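PDB 6N1B: carbohydrate-binding protein from Flavonifractor plautii, which probably removes the acetyl group from the N-acetylgalactosamine of the blood group A antigen and binds the related blood group B trisaccharide. Local coordinates for residues His54-Val59 with Asp120-Tyr125; Trp70-Pro75 with Pro86-Ser91; His272-Tyr277 with Arg336-Tyr341. One frame throughout, in Å; residues are numbered along the deposited sequence. Where two conformers were deposited one is given.

Interaction 1 (His54-Val59 with Asp120-Tyr125). With CA (calcium ion), chain D; CA (calcium ion), chain C.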
loop_
_atom_site.group_PDB
_atom_site.type_symbol
_atom_site.label_atom_id
_atom_site.label_comp_id
_atom_site.label_asym_id
_atom_site.label_seq_id
_atom_site.Cartn_x
_atom_site.Cartn_y
_atom_site.Cartn_z
ATOM N N HIS A 54 -1.530 -2.812 5.213
ATOM C CA HIS A 54 -1.150 -1.899 4.140
ATOM C C HIS A 54 0.322 -2.001 3.691
ATOM O O HIS A 54 1.112 -1.055 3.768
ATOM C CB HIS A 54 -1.519 -0.466 4.488
ATOM C CG HIS A 54 -1.610 0.522 3.358
ATOM N ND1 HIS A 54 -0.588 0.965 2.512
ATOM C CD2 HIS A 54 -2.775 1.204 3.081
ATOM C CE1 HIS A 54 -1.184 1.903 1.725
ATOM N NE2 HIS A 54 -2.466 2.019 2.043
ATOM N N PRO A 55 0.693 -3.208 3.220
ATOM C CA PRO A 55 2.001 -3.344 2.681
ATOM C C PRO A 55 2.134 -2.552 1.378
ATOM O O PRO A 55 1.167 -2.464 0.630
ATOM C CB PRO A 55 2.169 -4.831 2.408
ATOM C CG PRO A 55 0.743 -5.227 2.062
ATOM C CD PRO A 55 -0.125 -4.423 2.996
ATOM N N ASP A 56 3.387 -2.232 1.030
ATOM C CA ASP A 56 3.744 -1.838 -0.330
ATOM C C ASP A 56 5.123 -2.436 -0.685
ATOM O O ASP A 56 6.089 -2.122 0.066
ATOM C CB ASP A 56 3.689 -0.333 -0.542
ATOM C CG ASP A 56 3.573 -0.047 -2.034
ATOM O OD1 ASP A 56 2.666 -0.585 -2.701
ATOM O OD2 ASP A 56 4.488 0.661 -2.585
ATOM N N VAL A 57 5.099 -3.297 -1.701
ATOM C CA VAL A 57 6.298 -4.045 -1.986
ATOM C C VAL A 57 6.934 -3.545 -3.277
ATOM O O VAL A 57 6.217 -3.217 -4.233
ATOM C CB VAL A 57 5.922 -5.536 -2.130
ATOM C CG1 VAL A 57 7.121 -6.390 -2.487
ATOM C CG2 VAL A 57 5.378 -6.060 -0.804
ATOM N N VAL A 58 8.265 -3.442 -3.282
ATOM C CA VAL A 58 9.067 -3.134 -4.450
ATOM C C VAL A 58 9.889 -4.392 -4.797
ATOM O O VAL A 58 10.586 -4.894 -3.927
ATOM C CB VAL A 58 9.999 -1.940 -4.198
ATOM C CG1 VAL A 58 10.904 -1.733 -5.412
ATOM C CG2 VAL A 58 9.242 -0.643 -3.857
ATOM N N VAL A 59 9.686 -4.866 -6.019
ATOM C CA VAL A 59 10.436 -6.021 -6.532
ATOM C C VAL A 59 11.405 -5.557 -7.609
ATOM O O VAL A 59 10.957 -5.037 -8.618
ATOM C CB VAL A 59 9.501 -7.145 -7.094
ATOM C CG1 VAL A 59 10.336 -8.384 -7.469
ATOM C CG2 VAL A 59 8.446 -7.476 -6.065
ATOM N N ASP A 120 -0.932 4.331 5.539
ATOM C CA ASP A 120 -0.993 4.320 4.066
ATOM C C ASP A 120 0.350 4.511 3.397
ATOM O O ASP A 120 0.506 5.435 2.503
ATOM C CB ASP A 120 -1.984 5.375 3.542
ATOM C CG ASP A 120 -3.438 5.114 3.909
ATOM O OD1 ASP A 120 -3.695 4.146 4.636
ATOM O OD2 ASP A 120 -4.255 6.010 3.632
ATOM N N ALA A 121 1.343 3.703 3.678
ATOM C CA ALA A 121 2.635 3.832 3.040
ATOM C C ALA A 121 2.626 3.240 1.621
ATOM O O ALA A 121 2.040 2.220 1.328
ATOM C CB ALA A 121 3.711 3.223 3.855
ATOM N N ASP A 122 3.461 3.834 0.757
ATOM C CA ASP A 122 3.729 3.354 -0.628
ATOM C C ASP A 122 5.107 3.784 -1.035
ATOM O O ASP A 122 5.496 4.926 -0.707
ATOM C CB ASP A 122 2.649 3.938 -1.575
ATOM C CG ASP A 122 2.731 3.460 -3.019
ATOM O OD1 ASP A 122 2.127 2.366 -3.430
ATOM O OD2 ASP A 122 3.464 4.159 -3.787
ATOM N N MET A 123 5.886 2.881 -1.643
ATOM C CA MET A 123 7.315 3.131 -1.903
ATOM C C MET A 123 7.619 2.812 -3.361
ATOM O O MET A 123 7.153 1.832 -3.949
ATOM C CB MET A 123 8.119 2.254 -0.959
ATOM C CG MET A 123 9.639 2.353 -1.052
ATOM S SD MET A 123 10.493 1.652 0.336
ATOM C CE MET A 123 10.161 -0.071 0.074
ATOM N N VAL A 124 8.484 3.686 -3.897
ATOM C CA VAL A 124 8.976 3.601 -5.276
ATOM C C VAL A 124 10.496 3.518 -5.320
ATOM O O VAL A 124 11.144 4.237 -4.584
ATOM C CB VAL A 124 8.508 4.855 -6.032
ATOM C CG1 VAL A 124 8.805 4.778 -7.540
ATOM C CG2 VAL A 124 7.077 5.026 -5.903
ATOM N N TYR A 125 11.010 2.686 -6.213
ATOM C CA TYR A 125 12.426 2.740 -6.573
ATOM C C TYR A 125 12.669 3.779 -7.642
ATOM O O TYR A 125 11.999 3.782 -8.678
ATOM C CB TYR A 125 12.891 1.382 -7.082
ATOM C CG TYR A 125 14.335 1.379 -7.517
ATOM C CD1 TYR A 125 15.329 1.611 -6.603
ATOM C CD2 TYR A 125 14.669 1.212 -8.824
ATOM C CE1 TYR A 125 16.647 1.630 -6.932
ATOM C CE2 TYR A 125 16.024 1.198 -9.232
ATOM C CZ TYR A 125 17.015 1.441 -8.308
ATOM O OH TYR A 125 18.341 1.499 -8.732
HETATM CA CA CA D . 3.149 0.604 -4.774
HETATM CA CA CA C . -5.345 3.467 5.455
HETATM O O HOH W 1 1.323 1.206 5.271
HETATM O O HOH W 2 5.687 -0.504 -4.934
HETATM O O HOH W 3 -6.760 2.781 6.693
HETATM O O HOH W 4 -4.234 1.623 5.496
HETATM O O HOH W 5 -4.831 3.762 7.517
HETATM O O HOH W 6 -6.249 5.407 5.372
HETATM O O HOH W 7 3.183 -1.477 -5.853
#

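Interaction 2 (Trp70-Pro75 with Pro86-Ser91)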
loop_
_atom_site.group_PDB
_atom_site.type_symbol
_atom_site.label_atom_id
_atom_site.label_comp_id
_atom_site.label_asym_id
_atom_site.label_seq_id
_atom_site.Cartn_x
_atom_site.Cartn_y
_atom_site.Cartn_z
ATOM N N TRP A 70 11.912 -5.134 -1.267
ATOM C CA TRP A 70 11.839 -4.109 -0.189
ATOM C C TRP A 70 10.377 -3.837 0.075
ATOM O O TRP A 70 9.620 -3.724 -0.930
ATOM C CB TRP A 70 12.573 -2.841 -0.584
ATOM C CG TRP A 70 14.066 -3.078 -0.540
ATOM C CD1 TRP A 70 14.864 -3.699 -1.481
ATOM C CD2 TRP A 70 14.899 -2.805 0.595
ATOM N NE1 TRP A 70 16.121 -3.832 -0.967
ATOM C CE2 TRP A 70 16.206 -3.274 0.277
ATOM C CE3 TRP A 70 14.713 -2.194 1.825
ATOM C CZ2 TRP A 70 17.276 -3.179 1.190
ATOM C CZ3 TRP A 70 15.783 -2.049 2.703
ATOM C CH2 TRP A 70 17.029 -2.540 2.371
ATOM N N ALA A 71 9.966 -3.713 1.331
ATOM C CA ALA A 71 8.597 -3.412 1.627
ATOM C C ALA A 71 8.546 -2.312 2.671
ATOM O O ALA A 71 9.298 -2.299 3.647
ATOM C CB ALA A 71 7.806 -4.650 2.068
ATOM N N VAL A 72 7.539 -1.431 2.501
ATOM C CA VAL A 72 7.109 -0.532 3.586
ATOM C C VAL A 72 5.724 -0.981 4.051
ATOM O O VAL A 72 4.974 -1.568 3.258
ATOM C CB VAL A 72 7.128 0.927 3.091
ATOM C CG1 VAL A 72 6.067 1.206 1.985
ATOM C CG2 VAL A 72 6.998 1.946 4.286
ATOM N N TYR A 73 5.418 -0.774 5.306
ATOM C CA TYR A 73 4.160 -1.218 5.840
ATOM C C TYR A 73 3.921 -0.438 7.136
ATOM O O TYR A 73 4.776 0.325 7.614
ATOM C CB TYR A 73 4.185 -2.748 6.139
ATOM C CG TYR A 73 5.200 -3.169 7.167
ATOM C CD1 TYR A 73 6.572 -3.203 6.865
ATOM C CD2 TYR A 73 4.851 -3.440 8.443
ATOM C CE1 TYR A 73 7.493 -3.499 7.807
ATOM C CE2 TYR A 73 5.816 -3.745 9.437
ATOM C CZ TYR A 73 7.108 -3.789 9.063
ATOM O OH TYR A 73 8.085 -4.105 10.000
ATOM N N THR A 74 2.722 -0.626 7.726
ATOM C CA THR A 74 2.446 0.020 9.055
ATOM C C THR A 74 1.864 -1.021 9.988
ATOM O O THR A 74 0.862 -1.665 9.657
ATOM C CB THR A 74 1.417 1.122 8.906
ATOM O OG1 THR A 74 0.310 0.660 8.091
ATOM C CG2 THR A 74 1.981 2.352 8.282
ATOM N N PRO A 75 2.420 -1.146 11.182
ATOM C CA PRO A 75 1.681 -1.794 12.209
ATOM C C PRO A 75 0.336 -1.204 12.383
ATOM O O PRO A 75 0.087 -0.028 12.069
ATOM C CB PRO A 75 2.535 -1.502 13.515
ATOM C CG PRO A 75 3.933 -1.287 12.945
ATOM C CD PRO A 75 3.660 -0.529 11.687
ATOM N N PRO A 86 5.096 4.111 9.486
ATOM C CA PRO A 86 5.900 3.468 8.408
ATOM C C PRO A 86 7.140 2.750 8.915
ATOM O O PRO A 86 7.936 3.311 9.664
ATOM C CB PRO A 86 6.232 4.631 7.477
ATOM C CG PRO A 86 5.059 5.522 7.638
ATOM C CD PRO A 86 4.609 5.399 9.091
ATOM N N SER A 87 7.262 1.501 8.471
ATOM C CA SER A 87 8.286 0.554 8.848
ATOM C C SER A 87 8.795 -0.121 7.567
ATOM O O SER A 87 8.043 -0.280 6.602
ATOM C CB SER A 87 7.684 -0.459 9.835
ATOM O OG SER A 87 7.312 0.175 11.066
ATOM N N ILE A 88 10.076 -0.549 7.618
ATOM C CA ILE A 88 10.724 -1.150 6.436
ATOM C C ILE A 88 11.229 -2.571 6.764
ATOM O O ILE A 88 11.826 -2.800 7.863
ATOM C CB ILE A 88 11.918 -0.286 6.015
ATOM C CG1 ILE A 88 11.463 1.085 5.526
ATOM C CG2 ILE A 88 12.888 -0.955 5.025
ATOM C CD1 ILE A 88 10.834 1.063 4.136
ATOM N N VAL A 89 11.033 -3.463 5.791
ATOM C CA VAL A 89 11.707 -4.760 5.804
ATOM C C VAL A 89 12.247 -5.006 4.375
ATOM O O VAL A 89 11.846 -4.364 3.389
ATOM C CB VAL A 89 10.794 -5.914 6.274
ATOM C CG1 VAL A 89 10.645 -5.898 7.784
ATOM C CG2 VAL A 89 9.456 -5.917 5.559
ATOM N N ALA A 90 13.112 -6.016 4.249
ATOM C CA ALA A 90 13.677 -6.492 3.034
ATOM C C ALA A 90 13.658 -8.021 2.972
ATOM O O ALA A 90 13.514 -8.655 4.050
ATOM C CB ALA A 90 15.097 -5.954 2.761
ATOM N N SER A 91 13.782 -8.587 1.760
ATOM C CA SER A 91 13.726 -10.002 1.603
ATOM C C SER A 91 14.472 -10.406 0.383
ATOM O O SER A 91 14.552 -9.645 -0.592
ATOM C CB SER A 91 12.204 -10.412 1.496
ATOM O OG SER A 91 12.097 -11.787 1.333
#

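Interaction 3 (His272-Tyr277 with Arg336-Tyr341). With CA (calcium ion), chain C; CA (calcium ion), chain D.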
loop_
_atom_site.group_PDB
_atom_site.type_symbol
_atom_site.label_atom_id
_atom_site.label_comp_id
_atom_site.label_asym_id
_atom_site.label_seq_id
_atom_site.Cartn_x
_atom_site.Cartn_y
_atom_site.Cartn_z
ATOM N N HIS A 272 -8.955 2.033 -0.836
ATOM C CA HIS A 272 -7.504 2.080 -0.853
ATOM C C HIS A 272 -7.060 1.383 -2.147
ATOM O O HIS A 272 -7.800 0.583 -2.729
ATOM C CB HIS A 272 -6.875 1.428 0.387
ATOM C CG HIS A 272 -6.787 2.216 1.608
ATOM N ND1 HIS A 272 -7.507 3.361 1.862
ATOM C CD2 HIS A 272 -6.017 2.007 2.715
ATOM C CE1 HIS A 272 -7.143 3.844 3.057
ATOM N NE2 HIS A 272 -6.238 3.060 3.607
ATOM N N GLN A 273 -5.832 1.656 -2.615
ATOM C CA GLN A 273 -5.404 1.127 -3.929
ATOM C C GLN A 273 -3.884 1.145 -4.079
ATOM O O GLN A 273 -3.202 1.905 -3.408
ATOM C CB GLN A 273 -6.021 1.931 -5.075
ATOM C CG GLN A 273 -5.706 3.442 -5.036
ATOM C CD GLN A 273 -6.546 4.264 -4.063
ATOM O OE1 GLN A 273 -7.785 4.028 -3.938
ATOM N NE2 GLN A 273 -5.902 5.254 -3.379
ATOM N N ASP A 274 -3.434 0.277 -5.011
ATOM C CA ASP A 274 -2.018 0.230 -5.442
ATOM C C ASP A 274 -2.099 0.155 -6.972
ATOM O O ASP A 274 -2.854 -0.600 -7.548
ATOM C CB ASP A 274 -1.312 -1.018 -4.890
ATOM C CG ASP A 274 0.171 -1.060 -5.207
ATOM O OD1 ASP A 274 0.824 0.031 -5.135
ATOM O OD2 ASP A 274 0.710 -2.158 -5.444
ATOM N N VAL A 275 -1.199 0.914 -7.572
ATOM C CA VAL A 275 -1.084 0.954 -9.082
ATOM C C VAL A 275 0.313 0.540 -9.512
ATOM O O VAL A 275 1.298 0.877 -8.867
ATOM C CB VAL A 275 -1.423 2.345 -9.632
ATOM C CG1 VAL A 275 -1.317 2.404 -11.162
ATOM C CG2 VAL A 275 -2.819 2.777 -9.180
ATOM N N GLN A 276 0.394 -0.174 -10.643
ATOM C CA GLN A 276 1.662 -0.470 -11.315
ATOM C C GLN A 276 1.525 -0.145 -12.800
ATOM O O GLN A 276 0.494 -0.438 -13.385
ATOM C CB GLN A 276 2.025 -1.944 -11.181
ATOM C CG GLN A 276 2.394 -2.401 -9.786
ATOM C CD GLN A 276 3.803 -2.082 -9.473
ATOM O OE1 GLN A 276 4.741 -2.779 -9.912
ATOM N NE2 GLN A 276 4.040 -0.936 -8.764
ATOM N N TYR A 277 2.611 0.390 -13.388
ATOM C CA TYR A 277 2.726 0.301 -14.849
ATOM C C TYR A 277 3.348 -1.122 -15.151
ATOM O O TYR A 277 4.406 -1.415 -14.538
ATOM C CB TYR A 277 3.520 1.428 -15.495
ATOM C CG TYR A 277 3.490 1.267 -16.989
ATOM C CD1 TYR A 277 2.344 1.621 -17.775
ATOM C CD2 TYR A 277 4.590 0.709 -17.655
ATOM C CE1 TYR A 277 2.297 1.363 -19.160
ATOM C CE2 TYR A 277 4.569 0.513 -19.024
ATOM C CZ TYR A 277 3.460 0.786 -19.760
ATOM O OH TYR A 277 3.392 0.561 -21.103
ATOM N N ARG A 336 -5.890 -3.076 2.085
ATOM C CA ARG A 336 -5.057 -2.631 1.003
ATOM C C ARG A 336 -3.979 -3.586 0.645
ATOM O O ARG A 336 -3.330 -4.158 1.533
ATOM C CB ARG A 336 -4.492 -1.242 1.376
ATOM C CG ARG A 336 -3.860 -0.504 0.180
ATOM C CD ARG A 336 -2.372 -0.769 -0.120
ATOM N NE ARG A 336 -1.931 0.283 -1.054
ATOM C CZ ARG A 336 -0.685 0.396 -1.536
ATOM N NH1 ARG A 336 0.238 -0.498 -1.250
ATOM N NH2 ARG A 336 -0.426 1.355 -2.396
ATOM N N SER A 337 -3.776 -3.801 -0.640
ATOM C CA SER A 337 -2.888 -4.842 -1.137
ATOM C C SER A 337 -1.896 -4.249 -2.113
ATOM O O SER A 337 -2.178 -3.221 -2.772
ATOM C CB SER A 337 -3.725 -5.930 -1.738
ATOM O OG SER A 337 -4.622 -6.478 -0.723
ATOM N N SER A 338 -0.723 -4.832 -2.262
ATOM C CA SER A 338 0.321 -4.431 -3.186
ATOM C C SER A 338 0.627 -5.573 -4.115
ATOM O O SER A 338 0.521 -6.705 -3.743
ATOM C CB SER A 338 1.525 -3.988 -2.369
ATOM O OG SER A 338 2.600 -3.583 -3.175
ATOM N N PHE A 339 1.051 -5.280 -5.335
ATOM C CA PHE A 339 1.321 -6.375 -6.263
ATOM C C PHE A 339 2.508 -6.095 -7.135
ATOM O O PHE A 339 2.931 -4.922 -7.341
ATOM C CB PHE A 339 0.106 -6.694 -7.120
ATOM C CG PHE A 339 -0.197 -5.708 -8.182
ATOM C CD1 PHE A 339 -0.791 -4.453 -7.871
ATOM C CD2 PHE A 339 0.063 -5.968 -9.440
ATOM C CE1 PHE A 339 -1.073 -3.574 -8.898
ATOM C CE2 PHE A 339 -0.182 -5.075 -10.513
ATOM C CZ PHE A 339 -0.785 -3.901 -10.201
ATOM N N TYR A 340 2.988 -7.192 -7.711
ATOM C CA TYR A 340 4.014 -7.115 -8.796
ATOM C C TYR A 340 3.584 -8.103 -9.851
ATOM O O TYR A 340 3.257 -9.280 -9.553
ATOM C CB TYR A 340 5.383 -7.504 -8.263
ATOM C CG TYR A 340 6.495 -7.583 -9.235
ATOM C CD1 TYR A 340 6.851 -6.433 -9.971
ATOM C CD2 TYR A 340 7.116 -8.761 -9.527
ATOM C CE1 TYR A 340 7.901 -6.485 -10.908
ATOM C CE2 TYR A 340 8.216 -8.773 -10.450
ATOM C CZ TYR A 340 8.515 -7.657 -11.156
ATOM O OH TYR A 340 9.531 -7.674 -12.098
ATOM N N TYR A 341 3.574 -7.649 -11.129
ATOM C CA TYR A 341 3.426 -8.529 -12.283
ATOM C C TYR A 341 4.824 -9.044 -12.651
ATOM O O TYR A 341 5.664 -8.246 -13.070
ATOM C CB TYR A 341 2.755 -7.810 -13.418
ATOM C CG TYR A 341 2.592 -8.626 -14.654
ATOM C CD1 TYR A 341 3.691 -8.756 -15.531
ATOM C CD2 TYR A 341 1.403 -9.189 -15.051
ATOM C CE1 TYR A 341 3.560 -9.453 -16.727
ATOM C CE2 TYR A 341 1.214 -9.831 -16.252
ATOM C CZ TYR A 341 2.324 -9.966 -17.079
ATOM O OH TYR A 341 2.099 -10.633 -18.261
HETATM CA CA CA C . -5.345 3.467 5.455
HETATM CA CA CA D . 3.149 0.604 -4.774
HETATM O O HOH W 7 3.183 -1.477 -5.853
HETATM O O HOH W 8 4.154 -4.868 -11.634
HETATM O O HOH W 3 -6.760 2.781 6.693
HETATM O O HOH W 4 -4.234 1.623 5.496
HETATM O O HOH W 5 -4.831 3.762 7.517
HETATM O O HOH W 6 -6.249 5.407 5.372
#

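Interaction 1 (His54-Val59 with Asp120-Tyr125)
The imidazole of His54 lies over the backbone of Asp120, whose CA stands 3.4 Å from the centroid of the His54 ring, a CH-pi contact over the flat face, offset toward the rim. This begins a side-chain junction between two nearly parallel strands, the innermost strands of adjacent blades of a five-bladed beta-propeller. No backbone-to-backbone hydrogen bond joins the segments, whose axes are 6.2 Å apart; carboxylates, waters and a metal fill in. Asp56 grips one calcium with both oxygens, OD1 at 2.4 Å and OD2 at 2.6 Å, while Asp122 lends OD1 from the other strand. Arg336 donates to both acids, NH1 to Asp56 OD1 and NH2 to Asp122 OD1, and its charge, with the shared calcium, would be expected to offset their repulsion. With CG anti to its backbone N (chi1 -160°), Asp56 reaches across, and its OD2 also accepts a nearly straight hydrogen bond from Met123 N (2.8 Å, 168°) on the anti side, somewhat out of the carboxylate plane. Water 2, itself on the metal, donates to Val57 O and Met123 O; water 1 joins His54 O to Ala121 N. Farther along, the beta-branched Val58 sets CG2 3.2 Å from Met123 O and CG1 against Tyr125 CB. Strand 67-75 pairs with 54-59 through Asp56 and Val58, strand 131-140 pairs with 120-125 through Asp122 and Val124, and Met123 fills the interface against Trp70 and Val72.

Interaction 2 (Trp70-Pro75 with Pro86-Ser91)
Ala71 and Val89 exchange two nearly straight backbone hydrogen bonds, Ala71 N to Val89 O at 2.9 Å (170°) and Val89 N to Ala71 O at 3.0 Å. Two residues on, Tyr73 and Ser87 form the next hydrogen-bonded pair of this antiparallel hairpin, with Ser87 N 2.9 Å from Tyr73 O; both of their bonds are bent to 144°. CA-H...O contacts fill in between, among them Ile88 CA to Ala71 O. The side chains then pack in two layers. On the face carrying Trp70, Val72, Ile88 and Ala90, the methyl of Ala90 sits squarely over the six-membered ring of Trp70, CB 3.6 Å from its centroid; alanine is small enough to let the indole lie flat across it. Ile88 CG2 meets the same ring at its edge, 3.9 Å from Trp70 CZ3, while the other branch of Ile88 ends in CD1 against Val72 CB. On the opposite face Tyr73 has CG between its backbone N and carbonyl carbon (chi1 62°), which swings the ring across the strand until Ser87 CB lies over it and Val89 CG2 is 3.8 Å from Tyr73 CE1. Its hydroxyl is hydrogen-bonded to Pro39 O. Strand 67-75 lies between 52-60 and 87-91; Trp70 meets Trp64 edge-to-face, Pro86 packs on Trp136 of strand 131-140, and Trp97 packs against Val89.

Interaction 3 (His272-Tyr277 with Arg336-Tyr341)
Arg336 crosses Asp274 obliquely, yet no N-H points at Asp274 OD2, which lies well out of the guanidinium plane; across this contact the N-H groups go to a backbone carbonyl. The setting is a seam between nearly parallel innermost strands of neighbouring propeller blades. Arg336 NH2 donates to Gln273 O at 3.0 Å, and Arg336 NE adds a weak bond to the same oxygen. A bend at chi2 (-88°) brings the guanidinium against strand 272-277, one face toward Asp274 CB, and the aliphatic part packs crosswise on His272, Arg336 CG lying 3.6 Å from His272 CB. Beyond the seam NH1 goes to Asp56 OD1 and Pro55 O, and NH2 also to Asp122 OD1. Asp274 divides its carboxylate: OD1 binds one calcium at 2.4 Å, while OD2 accepts from Phe339 N (3.1 Å) and from water 7, a ligand of the same ion. A short acid can thus serve metal and strand at once. His272 gives NE2 to the other metal at 2.1 Å, short for calcium and perhaps better suited to a smaller divalent ion. At the far end Gln276 lays CG over the Phe339 ring toward its rim, 3.8 Å from the centroid, the amide plane standing steeply to the ring. The Gln276 amide is held at both ends: NE2 donates to its neighbour Val275 O, and OE1 accepts at 2.8 Å from water 8, which accepts from Tyr341 N.

Interactions 1 and 3 are two seams of one propeller meeting at shared metals. One calcium is held by Asp56 and Asp122 of the first and Asp274 of the third; the other joins Asp120 to His272, and Asp120 OD1 and His272 NE2 are 2.9 Å apart as fellow ligands. Both of these side chains lie about 5 Å from the bound alpha-galactose, consistent with a metal-dependent deacetylase site. Arg336 ties the seams further through a 2.8 Å salt bridge from NH1 to Asp56 OD1. Interaction 2, centred about 15 Å from interaction 3, does not bind the metals, though the Thr74 side chain comes within about 7 Å of a calcium. It backs interaction 1 directly: Asp56 N is 2.8 Å from Val72 O, probably hydrogen-bonded.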